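PDB 6EIB: diguanylate cyclase from Vibrio cholerae serotype O1, which catalyses the magnesium-dependent conversion of two GTP molecules into cyclic di-GMP and diphosphate, and takes part in biofilm formation, this chain being its catalytic GGDEF domain. Local coordinates for residues 19-22 against 23-27; 50-53 against 54-57; 75-78 against 79-83; 107-111 against 112-116; 135-138 against 139-143. All blocks are in the same frame, centred on the assembly; numbering follows the deposited sequence.

Interaction 1 (19-22 against 23-27)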
# COMPACT_ATOMS: atom_id res chain seq x y z
N ALA A 19 -3.83 16.87 2.93
CA ALA A 19 -2.93 18.03 3.03
C ALA A 19 -1.82 17.90 1.98
O ALA A 19 -1.40 18.89 1.37
CB ALA A 19 -2.37 18.14 4.42
N ALA A 20 -1.36 16.66 1.79
CA ALA A 20 -0.34 16.35 0.77
C ALA A 20 -0.79 16.66 -0.65
O ALA A 20 -0.02 17.16 -1.46
CB ALA A 20 0.08 14.87 0.87
N PHE A 21 -2.06 16.37 -0.95
CA PHE A 21 -2.64 16.66 -2.25
C PHE A 21 -2.56 18.16 -2.55
O PHE A 21 -2.11 18.59 -3.64
CB PHE A 21 -4.10 16.17 -2.24
CG PHE A 21 -4.85 16.32 -3.55
CD1 PHE A 21 -5.40 17.55 -3.91
CD2 PHE A 21 -5.06 15.23 -4.37
CE1 PHE A 21 -6.09 17.71 -5.09
CE2 PHE A 21 -5.77 15.37 -5.55
CZ PHE A 21 -6.30 16.62 -5.91
N ALA A 22 -2.99 18.97 -1.59
CA ALA A 22 -3.01 20.43 -1.78
C ALA A 22 -1.60 21.00 -1.87
O ALA A 22 -1.32 21.93 -2.64
CB ALA A 22 -3.77 21.08 -0.65
N ARG A 23 -0.73 20.49 -1.01
CA ARG A 23 0.69 20.87 -0.99
C ARG A 23 1.31 20.50 -2.37
O ARG A 23 2.01 21.30 -3.01
CB ARG A 23 1.36 20.17 0.21
CG ARG A 23 2.68 20.70 0.71
CD ARG A 23 2.84 20.37 2.21
NE ARG A 23 2.73 18.93 2.46
CZ ARG A 23 1.97 18.38 3.41
NH1 ARG A 23 1.25 19.14 4.23
NH2 ARG A 23 1.94 17.05 3.55
N ALA A 24 1.00 19.30 -2.86
CA ALA A 24 1.52 18.82 -4.14
C ALA A 24 1.15 19.68 -5.33
O ALA A 24 1.99 19.95 -6.20
CB ALA A 24 1.02 17.37 -4.39
N LYS A 25 -0.11 20.10 -5.39
CA LYS A 25 -0.56 21.02 -6.44
C LYS A 25 0.07 22.41 -6.27
O LYS A 25 0.52 23.02 -7.25
CB LYS A 25 -2.09 21.15 -6.43
CG LYS A 25 -2.85 20.01 -7.14
CD LYS A 25 -4.36 20.17 -6.95
CE LYS A 25 -5.15 20.17 -8.27
NZ LYS A 25 -4.91 18.94 -9.04
N ARG A 26 0.17 22.87 -5.03
CA ARG A 26 0.69 24.21 -4.73
C ARG A 26 2.18 24.30 -5.09
O ARG A 26 2.62 25.26 -5.73
CB ARG A 26 0.47 24.54 -3.25
CG ARG A 26 1.13 25.84 -2.75
CD ARG A 26 0.68 26.16 -1.30
NE ARG A 26 1.18 25.15 -0.35
CZ ARG A 26 2.37 25.23 0.26
NH1 ARG A 26 3.15 26.29 0.06
NH2 ARG A 26 2.77 24.27 1.10
N LEU A 27 2.96 23.32 -4.65
CA LEU A 27 4.38 23.26 -4.96
C LEU A 27 4.71 22.60 -6.31
O LEU A 27 5.86 22.58 -6.73
CB LEU A 27 5.09 22.50 -3.83
CG LEU A 27 4.83 23.13 -2.45
CD1 LEU A 27 5.39 22.32 -1.30
CD2 LEU A 27 5.44 24.56 -2.42

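Interaction 2 (50-53 against 54-57)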
# COMPACT_ATOMS: atom_id res chain seq x y z
N HIS A 50 -6.38 -14.81 15.16
CA HIS A 50 -6.34 -13.36 15.07
C HIS A 50 -5.02 -12.74 15.52
O HIS A 50 -4.57 -11.73 14.96
CB HIS A 50 -7.49 -12.80 15.92
CG HIS A 50 -7.61 -11.31 15.87
ND1 HIS A 50 -8.33 -10.64 14.89
CD2 HIS A 50 -7.09 -10.35 16.68
CE1 HIS A 50 -8.25 -9.34 15.11
NE2 HIS A 50 -7.51 -9.13 16.18
N ASP A 51 -4.37 -13.33 16.52
CA ASP A 51 -3.12 -12.76 17.01
C ASP A 51 -2.02 -12.92 15.97
O ASP A 51 -1.20 -12.02 15.79
CB ASP A 51 -2.71 -13.39 18.33
CG ASP A 51 -3.50 -12.87 19.50
OD1 ASP A 51 -4.33 -11.96 19.28
OD2 ASP A 51 -3.31 -13.37 20.63
N LYS A 52 -2.03 -14.05 15.26
CA LYS A 52 -1.04 -14.29 14.23
C LYS A 52 -1.32 -13.48 12.97
O LYS A 52 -0.39 -12.98 12.33
CB LYS A 52 -0.97 -15.78 13.93
CG LYS A 52 0.01 -16.43 14.88
CD LYS A 52 0.13 -17.91 14.66
CE LYS A 52 0.96 -18.52 15.78
NZ LYS A 52 1.29 -19.92 15.47
N GLY A 53 -2.60 -13.34 12.64
CA GLY A 53 -2.99 -12.45 11.56
C GLY A 53 -2.44 -11.06 11.83
O GLY A 53 -1.90 -10.40 10.95
N ASP A 54 -2.58 -10.63 13.08
CA ASP A 54 -2.05 -9.34 13.51
C ASP A 54 -0.53 -9.22 13.39
O ASP A 54 -0.02 -8.13 13.13
CB ASP A 54 -2.49 -9.07 14.95
CG ASP A 54 -3.93 -8.57 15.02
OD1 ASP A 54 -4.59 -8.53 13.96
OD2 ASP A 54 -4.40 -8.28 16.15
N GLU A 55 0.19 -10.32 13.59
CA GLU A 55 1.65 -10.30 13.43
C GLU A 55 2.04 -10.02 12.00
O GLU A 55 3.05 -9.35 11.74
CB GLU A 55 2.28 -11.63 13.87
CG GLU A 55 2.29 -11.85 15.37
CD GLU A 55 2.87 -13.22 15.75
OE1 GLU A 55 3.19 -14.03 14.85
OE2 GLU A 55 3.01 -13.46 16.97
N VAL A 56 1.27 -10.59 11.08
CA VAL A 56 1.48 -10.38 9.65
C VAL A 56 1.30 -8.91 9.31
O VAL A 56 2.14 -8.32 8.61
CB VAL A 56 0.48 -11.19 8.79
CG1 VAL A 56 0.75 -10.91 7.30
CG2 VAL A 56 0.59 -12.67 9.10
N LEU A 57 0.22 -8.32 9.80
CA LEU A 57 -0.06 -6.90 9.58
C LEU A 57 1.11 -6.07 10.14
O LEU A 57 1.60 -5.14 9.50
CB LEU A 57 -1.35 -6.49 10.27
CG LEU A 57 -2.66 -7.14 9.81
CD1 LEU A 57 -3.80 -6.80 10.74
CD2 LEU A 57 -2.97 -6.73 8.41

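Interaction 3 (75-78 against 79-83)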
# COMPACT_ATOMS: atom_id res chain seq x y z
N GLY A 75 -1.53 4.01 5.99
CA GLY A 75 -2.81 3.84 6.64
C GLY A 75 -3.35 2.44 6.37
O GLY A 75 -3.27 1.91 5.27
N ARG A 76 -3.87 1.83 7.41
CA ARG A 76 -4.62 0.61 7.21
C ARG A 76 -6.03 1.02 6.91
O ARG A 76 -6.76 1.36 7.82
CB ARG A 76 -4.56 -0.26 8.46
CG ARG A 76 -5.17 -1.65 8.27
CD ARG A 76 -5.37 -2.27 9.64
NE ARG A 76 -5.92 -3.61 9.53
CZ ARG A 76 -6.33 -4.31 10.57
NH1 ARG A 76 -6.27 -3.76 11.78
NH2 ARG A 76 -6.82 -5.54 10.39
N VAL A 77 -6.45 0.96 5.65
CA VAL A 77 -7.78 1.49 5.32
C VAL A 77 -8.90 0.43 5.25
O VAL A 77 -10.09 0.75 5.07
CB VAL A 77 -7.74 2.26 3.99
CG1 VAL A 77 -6.87 3.52 4.14
CG2 VAL A 77 -7.22 1.36 2.86
N GLY A 78 -8.51 -0.82 5.41
CA GLY A 78 -9.48 -1.90 5.48
C GLY A 78 -8.88 -3.03 6.31
O GLY A 78 -7.72 -2.95 6.75
N GLY A 79 -9.63 -4.12 6.43
CA GLY A 79 -9.16 -5.26 7.18
C GLY A 79 -7.76 -5.69 6.79
O GLY A 79 -6.92 -5.91 7.67
N GLU A 80 -7.50 -5.82 5.48
CA GLU A 80 -6.17 -6.22 5.03
C GLU A 80 -5.66 -5.33 3.89
O GLU A 80 -4.83 -5.76 3.09
CB GLU A 80 -6.18 -7.70 4.62
CG GLU A 80 -6.80 -7.97 3.27
CD GLU A 80 -8.17 -8.59 3.37
OE1 GLU A 80 -8.67 -8.80 4.51
OE2 GLU A 80 -8.73 -8.88 2.30
N GLU A 81 -6.17 -4.10 3.81
CA GLU A 81 -5.79 -3.19 2.74
C GLU A 81 -5.06 -2.00 3.35
O GLU A 81 -5.48 -1.45 4.36
CB GLU A 81 -7.00 -2.69 1.93
CG GLU A 81 -6.58 -1.85 0.67
CD GLU A 81 -7.79 -1.19 -0.04
OE1 GLU A 81 -8.87 -1.81 0.00
OE2 GLU A 81 -7.65 -0.04 -0.59
N PHE A 82 -3.95 -1.65 2.73
CA PHE A 82 -3.15 -0.51 3.15
C PHE A 82 -3.02 0.47 2.04
O PHE A 82 -3.18 0.13 0.85
CB PHE A 82 -1.73 -0.94 3.58
CG PHE A 82 -1.70 -1.71 4.86
CD1 PHE A 82 -1.97 -3.09 4.87
CD2 PHE A 82 -1.43 -1.06 6.05
CE1 PHE A 82 -1.95 -3.80 6.07
CE2 PHE A 82 -1.41 -1.75 7.25
CZ PHE A 82 -1.66 -3.13 7.26
N ILE A 83 -2.70 1.69 2.43
CA ILE A 83 -2.37 2.69 1.46
C ILE A 83 -1.05 3.34 1.91
O ILE A 83 -0.85 3.59 3.10
CB ILE A 83 -3.52 3.69 1.37
CG1 ILE A 83 -3.29 4.78 0.32
CG2 ILE A 83 -3.70 4.37 2.69
CD1 ILE A 83 -4.62 5.60 0.10

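Interaction 4 (107-111 against 112-116). With SO4 (sulfate ion), chain F; EDO (1,2-ethanediol), chain K.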
# COMPACT_ATOMS: atom_id res chain seq x y z
N GLU A 107 8.85 -13.27 0.36
CA GLU A 107 10.08 -13.98 0.75
C GLU A 107 10.18 -14.23 2.25
O GLU A 107 11.04 -15.00 2.69
CB GLU A 107 11.31 -13.21 0.28
CG GLU A 107 11.59 -13.28 -1.21
CD GLU A 107 12.51 -12.16 -1.67
OE1 GLU A 107 12.81 -11.23 -0.87
OE2 GLU A 107 12.96 -12.21 -2.84
N HIS A 108 9.37 -13.55 3.06
CA HIS A 108 9.48 -13.72 4.51
C HIS A 108 8.69 -14.95 4.98
O HIS A 108 7.51 -15.07 4.71
CB HIS A 108 9.02 -12.47 5.24
CG HIS A 108 9.15 -12.57 6.73
ND1 HIS A 108 10.34 -12.35 7.39
CD2 HIS A 108 8.23 -12.82 7.69
CE1 HIS A 108 10.16 -12.51 8.69
NE2 HIS A 108 8.88 -12.79 8.90
N PRO A 109 9.37 -15.88 5.65
CA PRO A 109 8.68 -17.06 6.19
C PRO A 109 7.94 -16.70 7.47
O PRO A 109 8.50 -15.94 8.29
CB PRO A 109 9.82 -18.04 6.48
CG PRO A 109 10.98 -17.13 6.80
CD PRO A 109 10.82 -15.92 5.93
N PHE A 110 6.71 -17.20 7.64
CA PHE A 110 5.90 -16.83 8.79
C PHE A 110 5.63 -18.02 9.67
O PHE A 110 5.24 -19.06 9.16
CB PHE A 110 4.54 -16.25 8.34
CG PHE A 110 4.60 -14.83 7.85
CD1 PHE A 110 4.58 -13.78 8.75
CD2 PHE A 110 4.67 -14.55 6.49
CE1 PHE A 110 4.64 -12.48 8.32
CE2 PHE A 110 4.74 -13.23 6.06
CZ PHE A 110 4.71 -12.20 6.97
N PHE A 111 5.75 -17.86 10.99
CA PHE A 111 5.28 -18.86 11.93
C PHE A 111 6.12 -20.15 11.90
O PHE A 111 6.92 -20.34 10.99
CB PHE A 111 3.81 -19.22 11.67
CG PHE A 111 2.93 -18.04 11.36
CD1 PHE A 111 3.04 -16.85 12.06
CD2 PHE A 111 1.98 -18.13 10.34
CE1 PHE A 111 2.21 -15.75 11.76
CE2 PHE A 111 1.15 -17.04 10.03
CZ PHE A 111 1.28 -15.85 10.75
N GLU A 112 5.96 -20.96 12.93
CA GLU A 112 6.66 -22.24 13.02
C GLU A 112 6.70 -23.03 11.71
O GLU A 112 7.66 -23.77 11.46
CB GLU A 112 6.05 -23.10 14.13
CG GLU A 112 6.88 -24.35 14.49
CD GLU A 112 6.61 -25.53 13.56
OE1 GLU A 112 7.46 -26.43 13.48
OE2 GLU A 112 5.53 -25.55 12.91
N GLN A 113 5.66 -22.93 10.88
CA GLN A 113 5.71 -23.74 9.67
C GLN A 113 6.20 -23.01 8.43
O GLN A 113 6.03 -23.53 7.32
CB GLN A 113 4.36 -24.41 9.40
CG GLN A 113 3.20 -23.50 9.08
CD GLN A 113 1.92 -24.31 9.05
OE1 GLN A 113 1.28 -24.49 10.09
NE2 GLN A 113 1.56 -24.83 7.87
N ASN A 114 6.83 -21.84 8.61
CA ASN A 114 7.40 -21.11 7.48
C ASN A 114 6.36 -20.92 6.37
O ASN A 114 6.62 -21.17 5.20
CB ASN A 114 8.61 -21.83 6.92
CG ASN A 114 9.72 -21.94 7.93
OD1 ASN A 114 10.01 -20.98 8.64
ND2 ASN A 114 10.33 -23.12 8.01
N GLU A 115 5.20 -20.44 6.76
CA GLU A 115 4.13 -20.15 5.82
C GLU A 115 4.49 -18.94 4.97
O GLU A 115 5.03 -17.95 5.49
CB GLU A 115 2.84 -19.89 6.59
CG GLU A 115 1.63 -19.60 5.73
CD GLU A 115 0.96 -20.87 5.23
OE1 GLU A 115 1.46 -21.98 5.53
OE2 GLU A 115 -0.10 -20.75 4.56
N HIS A 116 4.23 -19.00 3.66
CA HIS A 116 4.48 -17.83 2.84
C HIS A 116 3.17 -17.11 2.52
O HIS A 116 2.14 -17.74 2.25
CB HIS A 116 5.25 -18.18 1.56
CG HIS A 116 6.70 -18.49 1.82
ND1 HIS A 116 7.68 -17.52 1.82
CD2 HIS A 116 7.32 -19.65 2.11
CE1 HIS A 116 8.84 -18.07 2.09
NE2 HIS A 116 8.66 -19.37 2.28
S SO4 F . 13.23 -10.31 6.52
O1 SO4 F . 12.85 -10.73 7.87
O2 SO4 F . 14.63 -10.62 6.25
O3 SO4 F . 12.48 -11.04 5.50
O4 SO4 F . 13.00 -8.87 6.45
C1 EDO K . -1.57 -19.82 1.24
O1 EDO K . -1.07 -19.51 -0.07
C2 EDO K . -1.80 -18.52 2.02
O2 EDO K . -0.62 -17.69 2.02
O HOH W 1 9.02 -18.82 10.38

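Interaction 5 (135-138 against 139-143). With SO4 (sulfate ion), chain G.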
# COMPACT_ATOMS: atom_id res chain seq x y z
N ASP A 135 -9.78 10.97 -6.40
CA ASP A 135 -9.40 10.76 -7.81
C ASP A 135 -8.15 9.87 -7.92
O ASP A 135 -7.98 9.13 -8.90
CB ASP A 135 -9.10 12.06 -8.54
CG ASP A 135 -10.37 12.89 -8.82
OD1 ASP A 135 -11.38 12.28 -9.25
OD2 ASP A 135 -10.33 14.13 -8.59
N ILE A 136 -7.23 10.03 -6.96
CA ILE A 136 -5.99 9.24 -6.96
C ILE A 136 -6.27 7.82 -6.46
O ILE A 136 -5.87 6.84 -7.10
CB ILE A 136 -4.90 9.89 -6.08
CG1 ILE A 136 -4.60 11.30 -6.59
CG2 ILE A 136 -3.58 9.07 -6.12
CD1 ILE A 136 -3.47 12.06 -5.77
N TYR A 137 -6.95 7.72 -5.32
CA TYR A 137 -7.29 6.42 -4.74
C TYR A 137 -8.07 5.54 -5.72
O TYR A 137 -7.83 4.32 -5.80
CB TYR A 137 -8.16 6.60 -3.46
CG TYR A 137 -8.57 5.24 -2.92
CD1 TYR A 137 -7.66 4.44 -2.25
CD2 TYR A 137 -9.83 4.70 -3.19
CE1 TYR A 137 -7.99 3.15 -1.79
CE2 TYR A 137 -10.17 3.39 -2.75
CZ TYR A 137 -9.24 2.64 -2.03
OH TYR A 137 -9.53 1.35 -1.56
N ARG A 138 -8.98 6.15 -6.48
CA ARG A 138 -9.74 5.41 -7.49
C ARG A 138 -8.80 4.71 -8.48
O ARG A 138 -9.03 3.55 -8.88
CB ARG A 138 -10.69 6.35 -8.23
CG ARG A 138 -11.30 5.73 -9.41
CD ARG A 138 -12.17 6.71 -10.15
NE ARG A 138 -12.76 6.04 -11.29
CZ ARG A 138 -12.17 6.01 -12.48
NH1 ARG A 138 -11.01 6.64 -12.66
NH2 ARG A 138 -12.76 5.38 -13.49
N ARG A 139 -7.72 5.39 -8.87
CA ARG A 139 -6.79 4.82 -9.84
C ARG A 139 -5.89 3.76 -9.19
O ARG A 139 -5.64 2.72 -9.80
CB ARG A 139 -5.94 5.92 -10.50
CG ARG A 139 -6.73 6.83 -11.46
CD ARG A 139 -5.81 7.72 -12.21
NE ARG A 139 -5.07 8.56 -11.29
CZ ARG A 139 -5.39 9.83 -11.02
NH1 ARG A 139 -6.42 10.40 -11.64
NH2 ARG A 139 -4.65 10.55 -10.17
N SER A 140 -5.39 3.99 -7.97
CA SER A 140 -4.56 2.95 -7.36
C SER A 140 -5.42 1.76 -7.00
O SER A 140 -4.98 0.62 -7.11
CB SER A 140 -3.77 3.46 -6.15
OG SER A 140 -4.58 3.85 -5.05
N ASP A 141 -6.66 2.01 -6.56
CA ASP A 141 -7.56 0.92 -6.21
C ASP A 141 -7.86 0.09 -7.46
O ASP A 141 -7.92 -1.15 -7.40
CB ASP A 141 -8.85 1.48 -5.57
CG ASP A 141 -9.75 0.39 -4.95
OD1 ASP A 141 -9.23 -0.63 -4.46
OD2 ASP A 141 -11.00 0.56 -4.97
N GLN A 142 -8.05 0.76 -8.60
CA GLN A 142 -8.37 0.01 -9.83
C GLN A 142 -7.20 -0.81 -10.35
O GLN A 142 -7.36 -1.93 -10.84
CB GLN A 142 -8.83 0.98 -10.94
CG GLN A 142 -9.44 0.25 -12.12
CD GLN A 142 -9.64 1.13 -13.33
OE1 GLN A 142 -8.87 1.05 -14.29
NE2 GLN A 142 -10.65 2.00 -13.28
N ALA A 143 -6.01 -0.25 -10.20
CA ALA A 143 -4.77 -0.93 -10.56
C ALA A 143 -4.56 -2.10 -9.63
O ALA A 143 -4.04 -3.12 -10.05
CB ALA A 143 -3.52 0.08 -10.50
S SO4 G . -11.37 4.78 -16.41
O1 SO4 G . -10.77 4.31 -15.17
O2 SO4 G . -10.88 3.95 -17.51
O3 SO4 G . -12.82 4.63 -16.33
O4 SO4 G . -11.00 6.17 -16.62

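Interaction 1 (19-22 against 23-27)
Arg23 N donates to Ala19 O over 2.9 Å and Arg26 N to Ala22 O over 3.0 Å, with Ala24 on Ala20 and Lys25 on Phe21 bonded likewise between them, each N-H of residue i+4 bonded to the O of residue i, as in an alpha helix. The two segments are the C-terminal part of helix 10-27, which packs against the central sheet of the GGDEF domain. The inward side carries Ala20, Phe21 and Ala24: the two alanines meet Leu31 of strand 31-38, while Phe21 reaches Leu126, Ile133 and Ile136.

Phe21 and Lys25, one turn apart, lie alongside each other and point the same way. Phe21 CG stands anti to the backbone N (chi1 -177°), which brings the CE1 corner of its ring within 3.5 Å of Lys25 CD. The lysine methylenes thus meet the ring obliquely, and bends at chi3 and chi4 keep NZ near the ring's far end, where it donates to Asp130 O.

Arg23 treats the preceding turn differently. Its chain bends at chi3 (57°) and folds back, so that one face of the guanidinium lies over backbone, with Ala19 O and Ala20 N both above the plane and displaced to its rim. This is packing, since no hydrogen bond links the guanidinium to either alanine. Its polar demand is met beyond the helix by a salt bridge from NE to Glu87 OE2, and the arginine side chain also touches Phe73. The planar group reaches the alanines at ordinary packing distance: Arg23 NH2 is 3.7 Å from Ala20 CA, and Arg23 NH1 3.8 Å from Ala19 CB.

Interaction 2 (50-53 against 54-57)
Asp54 folds back on His50, one helical turn earlier, and is the residue most covered by this local contact. Its CG lies anti to the carbonyl carbon and beside its own backbone N (chi1 -79°), which carries the carboxylate back along the helix to the imidazole. OD1 sits over one ring face, 3.7 Å above the plane and offset toward the rim, so the acid approaches from above the imidazole rather than meeting NE2 in the ring plane. OD2 is 3.2 Å from His50 NE2, but the angle is too poor for a hydrogen bond. Carboxylate and ring planes are 68° apart. Any attraction between the two would therefore be electrostatic and probably modest. The backbone supplies the firm link, Asp54 N to His50 O at 3.0 Å.

Gly53, buried, takes part through its backbone alone. Its O accepts from Leu57 N over 3.2 Å. Lys52 is third: its O receives Val56 N at 3.2 Å and, weakly, Glu55 N, while its aliphatic part runs beside Glu55 and points the same way. Lys52 CG is 4.0 Å from Glu55 OE1; the ammonium lies farther off, with NZ 6.2 Å from that oxygen, so no salt bridge forms.

Val56 and Leu57 turn to the protein, where both meet Phe41 and Val56 also meets Phe111. The backbone bonds of 50-57 build the first turns of helix 50-67 of the GGDEF domain, whose Leu57 side chain approaches to about 4 Å that of Ile38, a magnesium-site residue inferred by similarity.

Interaction 3 (75-78 against 79-83)
Arg76 stretches along the hairpin to Gly79, and its conformation decides what it can grip. CG is anti to the backbone N (chi1 -172°) and the chain stays extended to NE, long enough to bring the guanidinium side-on to the turn. NE at 3.1 Å and NH2 at 2.7 Å both bind Gly79 O, which lies close to the guanidinium plane. From the oxygen's side the two donors differ: NH2 comes in the carbonyl plane on a lone pair, whereas NE stands above that plane.

On the way, Arg76 CG passes over one face of Phe82, 4.2 Å from the ring centroid, a CH-pi contact made by the methylene. Phe82 also makes an edge-to-face contact with Phe64.

The opposite face of the sheet carries Ile83, whose CG2 touches Val77 CG1 at 3.6 Å. Val77 CG2, between its backbone N and carbonyl carbon, meets the extended Glu81 side chain, whose OE2 is hydrogen-bonded to Tyr137. Farther from the turn, Gly75 and Ile83 form an antiparallel hydrogen-bonded pair; nearer it, Glu81 O takes both Val77 N at 2.9 Å and Gly78 N at 3.3 Å, from the same face of its plane.

This is the GGEEF form of the GGDEF motif, residues 78-82. Glu80, the predicted proton acceptor and by similarity a magnesium ligand, starts away from residues 75-78, and its carboxylate lies close to that of Asp37, a like-charged neighbour that is also a magnesium ligand by similarity. Two carbonyls with two donors each fix the turn, and the arginine charge on Gly79 O would probably polarise the peptide that carries Glu80 N.

Interaction 4 (107-111 against 112-116)
Phe110 and Glu115 pair across a tight surface reversal in the connection between helix 91-107 and strand 119-125. It is a type I beta turn, Phe111 to Asn114, followed by a G1 beta bulge in which Asn114 and Glu115 both face Phe110. The evidence is in the backbone: Phe110 N to Glu115 O and Glu115 N to Phe110 O are each 2.8 Å, a single antiparallel hydrogen-bonded bridge, and Asn114 N closes the turn on Phe111 O, also at 2.8 Å. Asn114 has the positive phi (52°) that such a bulge calls for.

One water donates to both Phe111 O and Asn114 OD1, tying the asparagine side chain to the turn it ends. Asn114 OD1 also rests 3.7 Å from Pro109 CB.

Two aromatic side chains fasten the loop to the domain. Phe110, the buried member, receives Glu115 O near its ring plane, at the edge, while His108 CD2 lies over the centre of one face; Phe59 meets its ring edge-to-face. Phe111 packs on Lys52, Glu55 and Val56 of helix 50-67.

His116 puts one face over Pro109 CA, offset toward the ring's rim, and its ND1 is satisfied by Ala106 O of helix 91-107. His108 has CG anti to the backbone N (chi1 -178°), directing its imidazole to a sulfate, probably from the crystallisation liquor, which Arg104 also binds. His108 ND1 donates to sulfate O3 at 3.1 Å, with a weak second bond to O1 at 3.0 Å.

Interaction 5 (135-138 against 139-143)
Tyr137 and Asp141 face each other one turn apart on helix 133-148. Asp141 N donates to Tyr137 O at 2.7 Å, and Asp141 CB rides over one face of the tyrosine ring, 3.9 Å from its centroid, a CH-pi contact. Ring and carboxylate planes are only 23° apart, so the acid lies nearly flat along the phenol. Tyr137 CG, anti to the backbone N (chi1 176°), places the ring beside the next turn; its OH is hydrogen-bonded to Glu81 OE2.

The helix is the connection of a beta-alpha-beta unit, joining the parallel strands 119-125 and 154-157 of the GGDEF domain. On its buried side Ile136 packs on Cys33, Phe17 and Phe21, and Ser140 OG bonds Ser35 OG.

Arg139, also buried, bends at chi3 (-60°) and lays one guanidinium face over Asp135 O, which stands 3.3 Å above its centre. That oxygen takes no hydrogen bond from the arginine. The N-H groups point to other partners: NH2 forms a salt bridge with Asp130 OD2 and a hydrogen bond to Ser125 O, and NE bonds Ser124 OG, which together hold the flat group's rotation.

At the surface, Arg138 and Gln142 share a sulfate, probably from the crystallisation liquor and also bound by Tyr158. Arg138 NH2 reaches sulfate O1 at 2.8 Å, and Gln142 NE2 reaches the same oxygen at 3.0 Å.

Interaction 3 lies nearest the middle of the chain, its centre about 8 Å from that of the chain, and interaction 4 farthest, centre to centre about 21 Å; the latter is a surface contact, the others partly buried. Three are helical turns, where regular backbone bonds leave side chains to differ: interactions 1 and 5 fold arginines over backbone, interaction 2 sets an acid over an imidazole. Interactions 3 and 4 are reversals, held by doubly accepting carbonyls and by a bulge respectively. Neighbours touch: Phe21 CD2 lies 3.8 Å from Ile136 CD1, Val56 CG2 3.6 Å from Phe111 CZ, and Leu57 meets Arg76, while a probable hydrogen bond, Glu81 to Tyr137, joins interactions 3 and 5.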